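PDB 6SUD: reducing-end xylose-releasing exo-oligoxylanase Rex8A from Paenibacillus barcinonensis, which hydrolyses xylooligosaccharides, linear or branched, as an exo-oligoxylanase that releases xylose from their reducing ends during xylan breakdown. Local coordinates for residues K346-T351 against F367-A372; P352-Q355 against Y361-C364. The protein carries 1 engineered substitution. One frame throughout, in Å; residues are numbered along the deposited sequence.

Interaction 1: K346-T351 against F367-A372; sequences KRFWNT and FFTMLA
Phe-348 reaches from the last turn of helix 341-349 to helix 359-373, where Thr-369 and Met-370 receive its ring. Its CG is anti to the backbone N (chi1 179°), which extends the ring toward helix 359-373, where the outer carbons CE2 and CZ come closest. Thr-369 meets it with its methyl branch: CG2 lies 3.8 Å from the centroid of the Phe-348 ring and only 9° off the ring normal, a CH-pi contact over the middle of one face. Thr-369 CB adds to this at the far end of the ring, 3.8 Å from Phe-348 CZ. The two branches of Thr-369 are divided, the methyl going to the aromatic face while OG1 is hydrogen-bonded chiefly to the carbonyl of Ala-327 in helix 322-331, with Leu-365 O as a second partner. Met-370 does not start out toward Phe-348, but the bends at chi2 and chi3 bring its terminal methyl to the ring. Met-370 CE comes within 3.6 Å of Phe-348 CE2, obliquely to the ring, and SD stands farther off at 4.2 Å from the same carbon. No hydrogen bond joins the two segments, and the contact is wholly apolar and buried. Just beyond the helix end, Thr-351 OG1 donates to Arg-347 O (2.7 Å), tying the chain back to the last turn. Around this two-helix contact of the (alpha/alpha)6 barrel of family 8 glycosidases, Tyr-366 also meets the Phe-348 ring, Thr-369 leans on Met-331 of helix 322-331, and Met-370 packs against Arg-31 and Leu-32 of helix 25-41.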
loop_
_atom_site.group_PDB
_atom_site.type_symbol
_atom_site.label_atom_id
_atom_site.label_comp_id
_atom_site.label_asym_id
_atom_site.label_seq_id
_atom_site.Cartn_x
_atom_site.Cartn_y
_atom_site.Cartn_z
ATOM N N LYS A 346 -7.804 -19.875 3.157
ATOM C CA LYS A 346 -8.969 -20.581 2.558
ATOM C C LYS A 346 -10.165 -19.629 2.484
ATOM O O LYS A 346 -10.845 -19.620 1.438
ATOM C CB LYS A 346 -9.320 -21.832 3.367
ATOM C CG LYS A 346 -10.541 -22.597 2.876
ATOM C CD LYS A 346 -10.876 -23.795 3.740
ATOM C CE LYS A 346 -10.961 -25.090 2.963
ATOM N NZ LYS A 346 -12.315 -25.301 2.399
ATOM N N ARG A 347 -10.423 -18.869 3.551
ATOM C CA ARG A 347 -11.572 -17.928 3.602
ATOM C C ARG A 347 -11.415 -16.920 2.460
ATOM O O ARG A 347 -12.406 -16.607 1.797
ATOM C CB ARG A 347 -11.639 -17.230 4.963
ATOM C CG ARG A 347 -12.709 -16.152 5.068
ATOM C CD ARG A 347 -14.105 -16.725 5.026
ATOM N NE ARG A 347 -15.120 -15.810 5.544
ATOM C CZ ARG A 347 -15.742 -14.866 4.833
ATOM N NH1 ARG A 347 -15.453 -14.664 3.553
ATOM N NH2 ARG A 347 -16.647 -14.104 5.420
ATOM N N PHE A 348 -10.193 -16.434 2.246
ATOM C CA PHE A 348 -9.909 -15.420 1.206
ATOM C C PHE A 348 -10.152 -16.019 -0.183
ATOM O O PHE A 348 -10.819 -15.370 -1.023
ATOM C CB PHE A 348 -8.480 -14.894 1.340
ATOM C CG PHE A 348 -8.174 -13.875 0.279
ATOM C CD1 PHE A 348 -8.700 -12.593 0.371
ATOM C CD2 PHE A 348 -7.445 -14.219 -0.847
ATOM C CE1 PHE A 348 -8.457 -11.662 -0.622
ATOM C CE2 PHE A 348 -7.212 -13.290 -1.842
ATOM C CZ PHE A 348 -7.708 -12.012 -1.719
ATOM N N TRP A 349 -9.619 -17.218 -0.424
ATOM C CA TRP A 349 -9.761 -17.944 -1.714
ATOM C C TRP A 349 -11.247 -18.014 -2.084
ATOM O O TRP A 349 -11.586 -17.855 -3.277
ATOM C CB TRP A 349 -9.133 -19.345 -1.634
ATOM C CG TRP A 349 -9.295 -20.143 -2.890
ATOM C CD1 TRP A 349 -10.326 -20.988 -3.185
ATOM C CD2 TRP A 349 -8.429 -20.151 -4.042
ATOM N NE1 TRP A 349 -10.152 -21.538 -4.426
ATOM C CE2 TRP A 349 -8.994 -21.051 -4.973
ATOM C CE3 TRP A 349 -7.228 -19.510 -4.371
ATOM C CZ2 TRP A 349 -8.415 -21.298 -6.216
ATOM C CZ3 TRP A 349 -6.648 -19.764 -5.596
ATOM C CH2 TRP A 349 -7.238 -20.641 -6.509
ATOM N N ASN A 350 -12.107 -18.228 -1.090
ATOM C CA ASN A 350 -13.557 -18.478 -1.298
ATOM C C ASN A 350 -14.327 -17.149 -1.304
ATOM O O ASN A 350 -15.548 -17.192 -1.507
ATOM C CB ASN A 350 -14.058 -19.499 -0.277
ATOM C CG ASN A 350 -13.430 -20.857 -0.488
ATOM O OD1 ASN A 350 -12.779 -21.400 0.404
ATOM N ND2 ASN A 350 -13.582 -21.395 -1.684
ATOM N N THR A 351 -13.632 -16.013 -1.162
ATOM C CA THR A 351 -14.241 -14.655 -1.168
ATOM C C THR A 351 -14.068 -14.044 -2.559
ATOM O O THR A 351 -12.951 -14.003 -3.063
ATOM C CB THR A 351 -13.631 -13.777 -0.066
ATOM O OG1 THR A 351 -13.890 -14.386 1.202
ATOM C CG2 THR A 351 -14.166 -12.359 -0.067
ATOM N N PHE A 367 -6.612 -7.443 -4.325
ATOM C CA PHE A 367 -5.644 -7.792 -5.395
ATOM C C PHE A 367 -4.239 -7.977 -4.823
ATOM O O PHE A 367 -3.538 -8.937 -5.212
ATOM C CB PHE A 367 -5.629 -6.770 -6.525
ATOM C CG PHE A 367 -4.804 -7.280 -7.672
ATOM C CD1 PHE A 367 -5.329 -8.194 -8.562
ATOM C CD2 PHE A 367 -3.479 -6.925 -7.805
ATOM C CE1 PHE A 367 -4.560 -8.714 -9.591
ATOM C CE2 PHE A 367 -2.718 -7.420 -8.853
ATOM C CZ PHE A 367 -3.263 -8.314 -9.741
ATOM N N PHE A 368 -3.808 -7.090 -3.926
ATOM C CA PHE A 368 -2.458 -7.194 -3.323
ATOM C C PHE A 368 -2.354 -8.495 -2.533
ATOM O O PHE A 368 -1.291 -9.148 -2.599
ATOM C CB PHE A 368 -2.125 -5.993 -2.454
ATOM C CG PHE A 368 -1.914 -4.721 -3.236
ATOM C CD1 PHE A 368 -0.983 -4.650 -4.266
ATOM C CD2 PHE A 368 -2.606 -3.573 -2.893
ATOM C CE1 PHE A 368 -0.777 -3.464 -4.957
ATOM C CE2 PHE A 368 -2.380 -2.383 -3.567
ATOM C CZ PHE A 368 -1.482 -2.338 -4.609
ATOM N N THR A 369 -3.433 -8.906 -1.871
ATOM C CA THR A 369 -3.456 -10.208 -1.155
ATOM C C THR A 369 -3.407 -11.370 -2.166
ATOM O O THR A 369 -2.738 -12.372 -1.878
ATOM C CB THR A 369 -4.643 -10.331 -0.196
ATOM O OG1 THR A 369 -4.520 -9.279 0.758
ATOM C CG2 THR A 369 -4.656 -11.661 0.524
ATOM N N MET A 370 -4.110 -11.278 -3.290
ATOM C CA MET A 370 -4.133 -12.376 -4.296
ATOM C C MET A 370 -2.721 -12.538 -4.870
ATOM O O MET A 370 -2.221 -13.694 -4.991
ATOM C CB MET A 370 -5.152 -12.086 -5.405
ATOM C CG MET A 370 -5.391 -13.241 -6.369
ATOM S SD MET A 370 -6.077 -14.718 -5.588
ATOM C CE MET A 370 -7.745 -14.162 -5.263
ATOM N N LEU A 371 -2.075 -11.414 -5.176
ATOM C CA LEU A 371 -0.647 -11.409 -5.590
ATOM C C LEU A 371 0.206 -12.103 -4.529
ATOM O O LEU A 371 0.915 -13.043 -4.868
ATOM C CB LEU A 371 -0.187 -9.963 -5.767
ATOM C CG LEU A 371 -0.454 -9.333 -7.126
ATOM C CD1 LEU A 371 0.114 -7.920 -7.158
ATOM C CD2 LEU A 371 0.143 -10.166 -8.242
ATOM N N ALA A 372 0.123 -11.647 -3.277
ATOM C CA ALA A 372 1.031 -12.063 -2.180
ATOM C C ALA A 372 0.846 -13.544 -1.859
ATOM O O ALA A 372 1.852 -14.263 -1.747
ATOM C CB ALA A 372 0.808 -11.208 -0.955
#

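Interaction 2: P352-Q355 against Y361-C364; sequences PLRQ and YDNC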
loop_
_atom_site.group_PDB
_atom_site.type_symbol
_atom_site.label_atom_id
_atom_site.label_comp_id
_atom_site.label_asym_id
_atom_site.label_seq_id
_atom_site.Cartn_x
_atom_site.Cartn_y
_atom_site.Cartn_z
ATOM N N PRO A 352 -15.152 -13.571 -3.219
ATOM C CA PRO A 352 -15.037 -12.890 -4.505
ATOM C C PRO A 352 -14.736 -11.392 -4.345
ATOM O O PRO A 352 -14.868 -10.842 -3.259
ATOM C CB PRO A 352 -16.425 -13.123 -5.117
ATOM C CG PRO A 352 -17.352 -13.056 -3.917
ATOM C CD PRO A 352 -16.555 -13.658 -2.775
ATOM N N LEU A 353 -14.328 -10.758 -5.440
ATOM C CA LEU A 353 -14.177 -9.285 -5.512
ATOM C C LEU A 353 -15.476 -8.628 -5.046
ATOM O O LEU A 353 -16.575 -9.161 -5.330
ATOM C CB LEU A 353 -13.865 -8.879 -6.949
ATOM C CG LEU A 353 -12.431 -9.124 -7.398
ATOM C CD1 LEU A 353 -12.325 -8.996 -8.911
ATOM C CD2 LEU A 353 -11.468 -8.176 -6.696
ATOM N N ARG A 354 -15.366 -7.481 -4.389
ATOM C CA ARG A 354 -16.559 -6.673 -4.057
ATOM C C ARG A 354 -17.112 -6.039 -5.339
ATOM O O ARG A 354 -16.312 -5.735 -6.249
ATOM C CB ARG A 354 -16.213 -5.627 -3.002
ATOM C CG ARG A 354 -17.436 -4.910 -2.464
ATOM C CD ARG A 354 -17.115 -4.130 -1.216
ATOM N NE ARG A 354 -18.323 -3.507 -0.711
ATOM C CZ ARG A 354 -18.371 -2.654 0.302
ATOM N NH1 ARG A 354 -17.266 -2.304 0.941
ATOM N NH2 ARG A 354 -19.535 -2.146 0.673
ATOM N N GLN A 355 -18.431 -5.841 -5.398
ATOM C CA GLN A 355 -19.105 -5.075 -6.482
ATOM C C GLN A 355 -19.852 -3.868 -5.906
ATOM O O GLN A 355 -20.053 -3.810 -4.685
ATOM C CB GLN A 355 -20.048 -5.984 -7.273
ATOM C CG GLN A 355 -19.337 -7.179 -7.890
ATOM C CD GLN A 355 -20.145 -7.848 -8.974
ATOM O OE1 GLN A 355 -21.037 -7.251 -9.573
ATOM N NE2 GLN A 355 -19.822 -9.101 -9.245
ATOM N N TYR A 361 -11.728 0.397 -2.616
ATOM C CA TYR A 361 -10.707 0.162 -1.563
ATOM C C TYR A 361 -10.585 -1.342 -1.260
ATOM O O TYR A 361 -9.473 -1.916 -1.190
ATOM C CB TYR A 361 -11.034 0.983 -0.319
ATOM C CG TYR A 361 -9.925 0.970 0.697
ATOM C CD1 TYR A 361 -8.691 1.540 0.414
ATOM C CD2 TYR A 361 -10.120 0.422 1.948
ATOM C CE1 TYR A 361 -7.669 1.528 1.348
ATOM C CE2 TYR A 361 -9.111 0.402 2.893
ATOM C CZ TYR A 361 -7.880 0.958 2.591
ATOM O OH TYR A 361 -6.909 0.952 3.547
ATOM N N ASP A 362 -11.716 -2.008 -1.095
ATOM C CA ASP A 362 -11.738 -3.472 -0.839
ATOM C C ASP A 362 -10.939 -4.195 -1.931
ATOM O O ASP A 362 -10.164 -5.097 -1.620
ATOM C CB ASP A 362 -13.174 -3.999 -0.833
ATOM C CG ASP A 362 -14.031 -3.421 0.276
ATOM O OD1 ASP A 362 -14.641 -2.368 0.055
ATOM O OD2 ASP A 362 -14.073 -4.031 1.364
ATOM N N ASN A 363 -11.201 -3.844 -3.193
ATOM C CA ASN A 363 -10.683 -4.579 -4.376
ATOM C C ASN A 363 -9.182 -4.307 -4.555
ATOM O O ASN A 363 -8.472 -5.220 -5.023
ATOM C CB ASN A 363 -11.504 -4.236 -5.614
ATOM C CG ASN A 363 -12.849 -4.932 -5.590
ATOM O OD1 ASN A 363 -13.147 -5.675 -4.656
ATOM N ND2 ASN A 363 -13.650 -4.728 -6.620
ATOM N N CYS A 364 -8.700 -3.123 -4.186
ATOM C CA CYS A 364 -7.238 -2.832 -4.198
ATOM C C CYS A 364 -6.536 -3.778 -3.210
ATOM O O CYS A 364 -5.599 -4.507 -3.627
ATOM C CB CYS A 364 -6.947 -1.368 -3.891
ATOM S SG CYS A 364 -7.446 -0.239 -5.224
#
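Two hydrogen bonds join the side-chain amide of Asn-363 to the backbone of Arg-354. The Arg-354 N-H points to a lone pair of Asn-363 OD1 in the carbonyl plane (2.9 Å), while Asn-363 ND2 donates to Arg-354 O (2.9 Å) along a straighter path, at 162°. Gripped at both ends, the amide is fixed in its rotation. A salt bridge runs beside it: the extended Arg-354 chain brings NH1 to 2.8 Å from Asp-362 OD1, which is approached from above the carboxylate plane, the two flat groups lying 73° apart. Van der Waals contacts complete the set: Leu-353 CD2 rests 3.6 Å from Asn-363 OD1, the two side chains crossing at about a right angle, and Arg-354 CD lies next to Asp-362 OD1. Replacing Asn-363 with a leucine would probably leave Arg-354 N and O without these partners and let the loop drift from the helix. Asp-362 OD1 also binds His-321 ND1, and OD2 takes the N-H of Gly-324; Arg-354 NH1 is shared with the carbonyl of Ala-320, an engineered residue. Since His-321 and the adjoining Tyr-361 line the xylose pocket, the charge pair belongs to its second shell and probably helps to orient His-321.

How the interactions relate
From the N terminus, the chain leaves helix 341-349 through 346-351, runs directly into 352-355, turns, and enters helix 359-373, first at 361-364 and then at 367-372. Interaction 2 closes the short inner loop, with five residues between its segments; interaction 1 closes the wider one, and the loop of interaction 2 lies wholly within that of interaction 1, so the contacts nest without crossing. Both use helix 359-373, their centres about 11 Å apart. Interaction 1 joins it to the preceding helix by apolar contact, away from the annotated sites, whereas interaction 2 fastens the connecting loop by polar bonds to the part bearing Tyr-361 of the xylose pocket.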